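Local coordinates for cytochrome c-550-like protein (Thermosynechococcus elongatus, PDB 4LJI) that probably works as a low-potential electron-transfer cytochrome c with one covalently bound heme, able to replace the photosystem II cytochrome c-550 in part, at residues A[70-75]-A[90-95]. Sequence-based numbering, arbitrary orientation.
Sequences KGATPP and KSYDGS. With HEC (heme c), chain C.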
ATOM      1  N   LYS A  70       7.626 -19.858  -7.323  1.00 16.94           N
ATOM      2  CA  LYS A  70       8.524 -20.955  -7.687  1.00 15.18           C
ATOM      3  C   LYS A  70       8.868 -20.975  -9.177  1.00 19.77           C
ATOM      4  O   LYS A  70       9.863 -21.602  -9.571  1.00 19.41           O
ATOM      5  CB  LYS A  70       7.959 -22.307  -7.262  1.00 17.46           C
ATOM      6  CG  LYS A  70       7.861 -22.497  -5.774  1.00 20.48           C
ATOM      7  CD  LYS A  70       7.515 -23.944  -5.419  1.00 27.52           C
ATOM      8  CE  LYS A  70       8.757 -24.767  -5.037  1.00 34.45           C
ATOM      9  NZ  LYS A  70       9.164 -24.548  -3.610  1.00 26.83           N
ATOM     10  N   GLY A  71       8.049 -20.309  -9.992  1.00 20.65           N
ATOM     11  CA  GLY A  71       8.258 -20.285 -11.432  1.00 19.85           C
ATOM     12  C   GLY A  71       9.105 -19.127 -11.907  1.00 21.98           C
ATOM     13  O   GLY A  71       9.366 -18.990 -13.101  1.00 23.91           O
ATOM     14  N   ALA A  72       9.549 -18.287 -10.975  1.00 18.67           N
ATOM     15  CA  ALA A  72      10.426 -17.176 -11.334  1.00 16.52           C
ATOM     16  C   ALA A  72      11.842 -17.676 -11.604  1.00 19.53           C
ATOM     17  O   ALA A  72      12.174 -18.807 -11.268  1.00 21.23           O
ATOM     18  CB  ALA A  72      10.435 -16.128 -10.224  1.00 15.93           C
ATOM     19  N   THR A  73      12.655 -16.847 -12.249  1.00 25.98           N
ATOM     20  CA  THR A  73      14.020 -17.256 -12.568  1.00 26.62           C
ATOM     21  C   THR A  73      15.019 -16.310 -11.922  1.00 25.19           C
ATOM     22  O   THR A  73      15.046 -15.129 -12.218  1.00 24.49           O
ATOM     23  CB  THR A  73      14.242 -17.277 -14.081  1.00 33.61           C
ATOM     24  OG1 THR A  73      13.359 -18.246 -14.668  1.00 34.80           O
ATOM     25  CG2 THR A  73      15.684 -17.643 -14.399  1.00 37.93           C
ATOM     26  N   PRO A  74      15.798 -16.813 -10.969  1.00 21.55           N
ATOM     27  CA  PRO A  74      15.651 -18.123 -10.343  1.00 19.86           C
ATOM     28  C   PRO A  74      14.402 -18.082  -9.456  1.00 18.60           C
ATOM     29  O   PRO A  74      13.810 -16.981  -9.290  1.00 17.27           O
ATOM     30  CB  PRO A  74      16.962 -18.270  -9.523  1.00 17.73           C
ATOM     31  CG  PRO A  74      17.406 -16.879  -9.257  1.00 23.32           C
ATOM     32  CD  PRO A  74      16.925 -16.034 -10.420  1.00 24.92           C
ATOM     33  N   PRO A  75      13.972 -19.243  -8.938  1.00 17.92           N
ATOM     34  CA  PRO A  75      12.766 -19.286  -8.083  1.00 15.64           C
ATOM     35  C   PRO A  75      12.821 -18.396  -6.835  1.00 17.26           C
ATOM     36  O   PRO A  75      13.891 -18.236  -6.239  1.00 19.10           O
ATOM     37  CB  PRO A  75      12.640 -20.761  -7.692  1.00 19.23           C
ATOM     38  CG  PRO A  75      13.844 -21.452  -8.219  1.00 26.81           C
ATOM     39  CD  PRO A  75      14.540 -20.582  -9.195  1.00 19.03           C
ATOM     40  N   LYS A  90      13.587  -7.690 -10.424  1.00 17.10           N
ATOM     41  CA  LYS A  90      13.875  -8.108 -11.771  1.00 18.67           C
ATOM     42  C   LYS A  90      12.611  -8.539 -12.510  1.00 21.00           C
ATOM     43  O   LYS A  90      11.540  -8.735 -11.896  1.00 22.03           O
ATOM     44  CB  LYS A  90      14.862  -9.292 -11.751  1.00 20.30           C
ATOM     45  CG  LYS A  90      16.239  -9.016 -11.114  1.00 24.13           C
ATOM     46  CD  LYS A  90      17.128  -8.210 -12.055  1.00 26.47           C
ATOM     47  CE  LYS A  90      18.444  -7.890 -11.373  1.00 30.49           C
ATOM     48  NZ  LYS A  90      18.225  -6.801 -10.395  1.00 32.19           N
ATOM     49  N   SER A  91      12.735  -8.739 -13.820  1.00 23.00           N
ATOM     50  CA  SER A  91      11.614  -9.298 -14.585  1.00 26.17           C
ATOM     51  C   SER A  91      11.400 -10.767 -14.217  1.00 26.15           C
ATOM     52  O   SER A  91      12.265 -11.395 -13.599  1.00 23.10           O
ATOM     53  CB  SER A  91      11.828  -9.132 -16.094  1.00 27.19           C
ATOM     54  OG  SER A  91      12.984  -9.803 -16.536  1.00 25.47           O
ATOM     55  N   TYR A  92      10.252 -11.323 -14.589  1.00 24.30           N
ATOM     56  CA  TYR A  92       9.928 -12.697 -14.194  1.00 26.30           C
ATOM     57  C   TYR A  92      10.930 -13.755 -14.678  1.00 28.16           C
ATOM     58  O   TYR A  92      11.159 -14.731 -13.986  1.00 26.23           O
ATOM     59  CB  TYR A  92       8.513 -13.069 -14.624  1.00 23.09           C
ATOM     60  CG  TYR A  92       7.951 -14.308 -13.967  1.00 20.72           C
ATOM     61  CD1 TYR A  92       7.694 -14.339 -12.608  1.00 16.77           C
ATOM     62  CD2 TYR A  92       7.667 -15.451 -14.709  1.00 22.92           C
ATOM     63  CE1 TYR A  92       7.166 -15.461 -12.014  1.00 18.11           C
ATOM     64  CE2 TYR A  92       7.142 -16.571 -14.123  1.00 24.37           C
ATOM     65  CZ  TYR A  92       6.878 -16.567 -12.775  1.00 20.14           C
ATOM     66  OH  TYR A  92       6.352 -17.683 -12.170  1.00 18.65           O
ATOM     67  N   ASP A  93      11.527 -13.556 -15.856  1.00 31.86           N
ATOM     68  CA  ASP A  93      12.541 -14.491 -16.359  1.00 32.27           C
ATOM     69  C   ASP A  93      13.925 -14.129 -15.834  1.00 31.82           C
ATOM     70  O   ASP A  93      14.916 -14.834 -16.091  1.00 36.42           O
ATOM     71  CB  ASP A  93      12.533 -14.556 -17.897  1.00 35.56           C
ATOM     72  CG  ASP A  93      13.169 -13.342 -18.550  1.00 35.96           C
ATOM     73  OD1 ASP A  93      13.297 -12.285 -17.910  1.00 41.63           O
ATOM     74  OD2 ASP A  93      13.540 -13.440 -19.733  1.00 42.10           O
ATOM     75  N   GLY A  94      13.980 -13.014 -15.107  1.00 30.44           N
ATOM     76  CA  GLY A  94      15.188 -12.571 -14.434  1.00 34.60           C
ATOM     77  C   GLY A  94      16.220 -11.912 -15.333  1.00 36.67           C
ATOM     78  O   GLY A  94      17.310 -11.566 -14.875  1.00 36.19           O
ATOM     79  N   SER A  95      15.879 -11.729 -16.604  1.00 35.40           N
ATOM     80  CA  SER A  95      16.833 -11.192 -17.577  1.00 37.36           C
ATOM     81  C   SER A  95      16.976  -9.672 -17.535  1.00 35.54           C
ATOM     82  O   SER A  95      17.984  -9.133 -18.000  1.00 45.64           O
ATOM     83  CB  SER A  95      16.473 -11.628 -19.002  1.00 36.89           C
ATOM     84  OG  SER A  95      15.238 -11.063 -19.406  1.00 36.64           O
TER
HETATM   85 FE   HEC C 301       5.941  -6.238  -5.860  1.00 13.28          FE
HETATM   86  CHA HEC C 301       6.455  -8.604  -8.321  1.00 19.35           C
HETATM   87  CHB HEC C 301       7.254  -8.376  -3.494  1.00 11.27           C
HETATM   88  CHC HEC C 301       5.710  -3.732  -3.402  1.00 13.24           C
HETATM   89  CHD HEC C 301       4.205  -4.308  -8.000  1.00 16.28           C
HETATM   90  NA  HEC C 301       6.650  -8.110  -5.864  1.00 11.28           N
HETATM   91  C1A HEC C 301       6.815  -8.884  -7.012  1.00 11.46           C
HETATM   92  C2A HEC C 301       7.392 -10.154  -6.616  1.00 14.00           C
HETATM   93  C3A HEC C 301       7.599 -10.078  -5.273  1.00 14.43           C
HETATM   94  C4A HEC C 301       7.194  -8.824  -4.801  1.00 12.67           C
HETATM   95  CMA HEC C 301       8.215 -11.151  -4.414  1.00 13.94           C
HETATM   96  CAA HEC C 301       7.702 -11.356  -7.510  1.00 12.12           C
HETATM   97  CBA HEC C 301       6.446 -12.245  -7.691  1.00 14.20           C
HETATM   98  CGA HEC C 301       6.671 -13.469  -8.545  1.00 16.34           C
HETATM   99  O1A HEC C 301       7.815 -13.779  -8.981  1.00 13.48           O
HETATM  100  O2A HEC C 301       5.676 -14.215  -8.824  1.00 16.25           O
HETATM  101  NB  HEC C 301       6.374  -6.071  -3.825  1.00 19.60           N
HETATM  102  C1B HEC C 301       6.942  -7.054  -3.101  1.00 10.49           C
HETATM  103  C2B HEC C 301       7.110  -6.601  -1.777  1.00 10.37           C
HETATM  104  C3B HEC C 301       6.725  -5.285  -1.710  1.00 10.73           C
HETATM  105  C4B HEC C 301       6.223  -4.976  -3.059  1.00 15.21           C
HETATM  106  CMB HEC C 301       7.717  -7.409  -0.651  1.00 13.22           C
HETATM  107  CAB HEC C 301       6.720  -4.382  -0.533  1.00 10.11           C
HETATM  108  CBB HEC C 301       8.004  -4.078  -0.109  1.00 12.91           C
HETATM  109  NC  HEC C 301       5.101  -4.360  -5.717  1.00 10.47           N
HETATM  110  C1C HEC C 301       5.148  -3.511  -4.642  1.00 14.63           C
HETATM  111  C2C HEC C 301       4.349  -2.405  -4.956  1.00 16.13           C
HETATM  112  C3C HEC C 301       3.921  -2.545  -6.251  1.00 17.98           C
HETATM  113  C4C HEC C 301       4.406  -3.786  -6.749  1.00 18.05           C
HETATM  114  CMC HEC C 301       4.067  -1.238  -4.021  1.00 19.12           C
HETATM  115  CAC HEC C 301       3.007  -1.589  -6.953  1.00 15.87           C
HETATM  116  CBC HEC C 301       3.381  -0.310  -7.180  1.00 16.67           C
HETATM  117  ND  HEC C 301       5.435  -6.437  -7.756  1.00 18.50           N
HETATM  118  C1D HEC C 301       4.778  -5.501  -8.457  1.00 11.34           C
HETATM  119  C2D HEC C 301       4.676  -5.911  -9.856  1.00 13.48           C
HETATM  120  C3D HEC C 301       5.282  -7.111  -9.957  1.00 16.29           C
HETATM  121  C4D HEC C 301       5.745  -7.439  -8.617  1.00 13.03           C
HETATM  122  CMD HEC C 301       3.992  -5.137 -10.967  1.00 17.91           C
HETATM  123  CAD HEC C 301       5.459  -7.918 -11.215  1.00 18.63           C
HETATM  124  CBD HEC C 301       6.902  -7.665 -11.700  1.00 24.66           C
HETATM  125  CGD HEC C 301       7.489  -8.118 -13.023  1.00 26.81           C
HETATM  126  O1D HEC C 301       7.259  -9.251 -13.525  1.00 26.54           O
HETATM  127  O2D HEC C 301       8.264  -7.326 -13.615  1.00 34.53           O
HETATM  128  O   HOH W   1      10.685 -17.630 -14.859  1.00 32.00           O
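G71 lies against the phenol end of Y92 where two surface loops of this cytochrome c fold, one before and one after helix 79-87 in the chain, meet beside the heme propionates. The Y92 hydroxyl packs 3.1 Å from C of G71 but makes its hydrogen bond to the carbonyl of D68 in helix 66-70. A72 follows: its CA sits over one face of the Y92 ring in a CH-pi contact, 4.0 Å from the centroid, while its methyl CB lies 3.8 Å from CE1. Heme propionate oxygen O1A approaches the ring edge in plane, 3.5 Å from Y92 CE1. The ring gets there with CG anti to the backbone N (chi1 -165°). At T73 the backbones join, N donating to Y92 O at 3.1 Å. CB and CG2 of T73 rest on the carbonyl oxygen of D93, inside the type I turn from S91 to G94; D93 OD1 takes hydrogen bonds from S91 OG, S95 OG and S95 N, the last closing an Asx turn. T73 O receives a CA-H contact from G94. One water ties the loops together: it donates to G71 O (2.6 Å) and Y92 O and accepts from T73 OG1 at 2.8 Å.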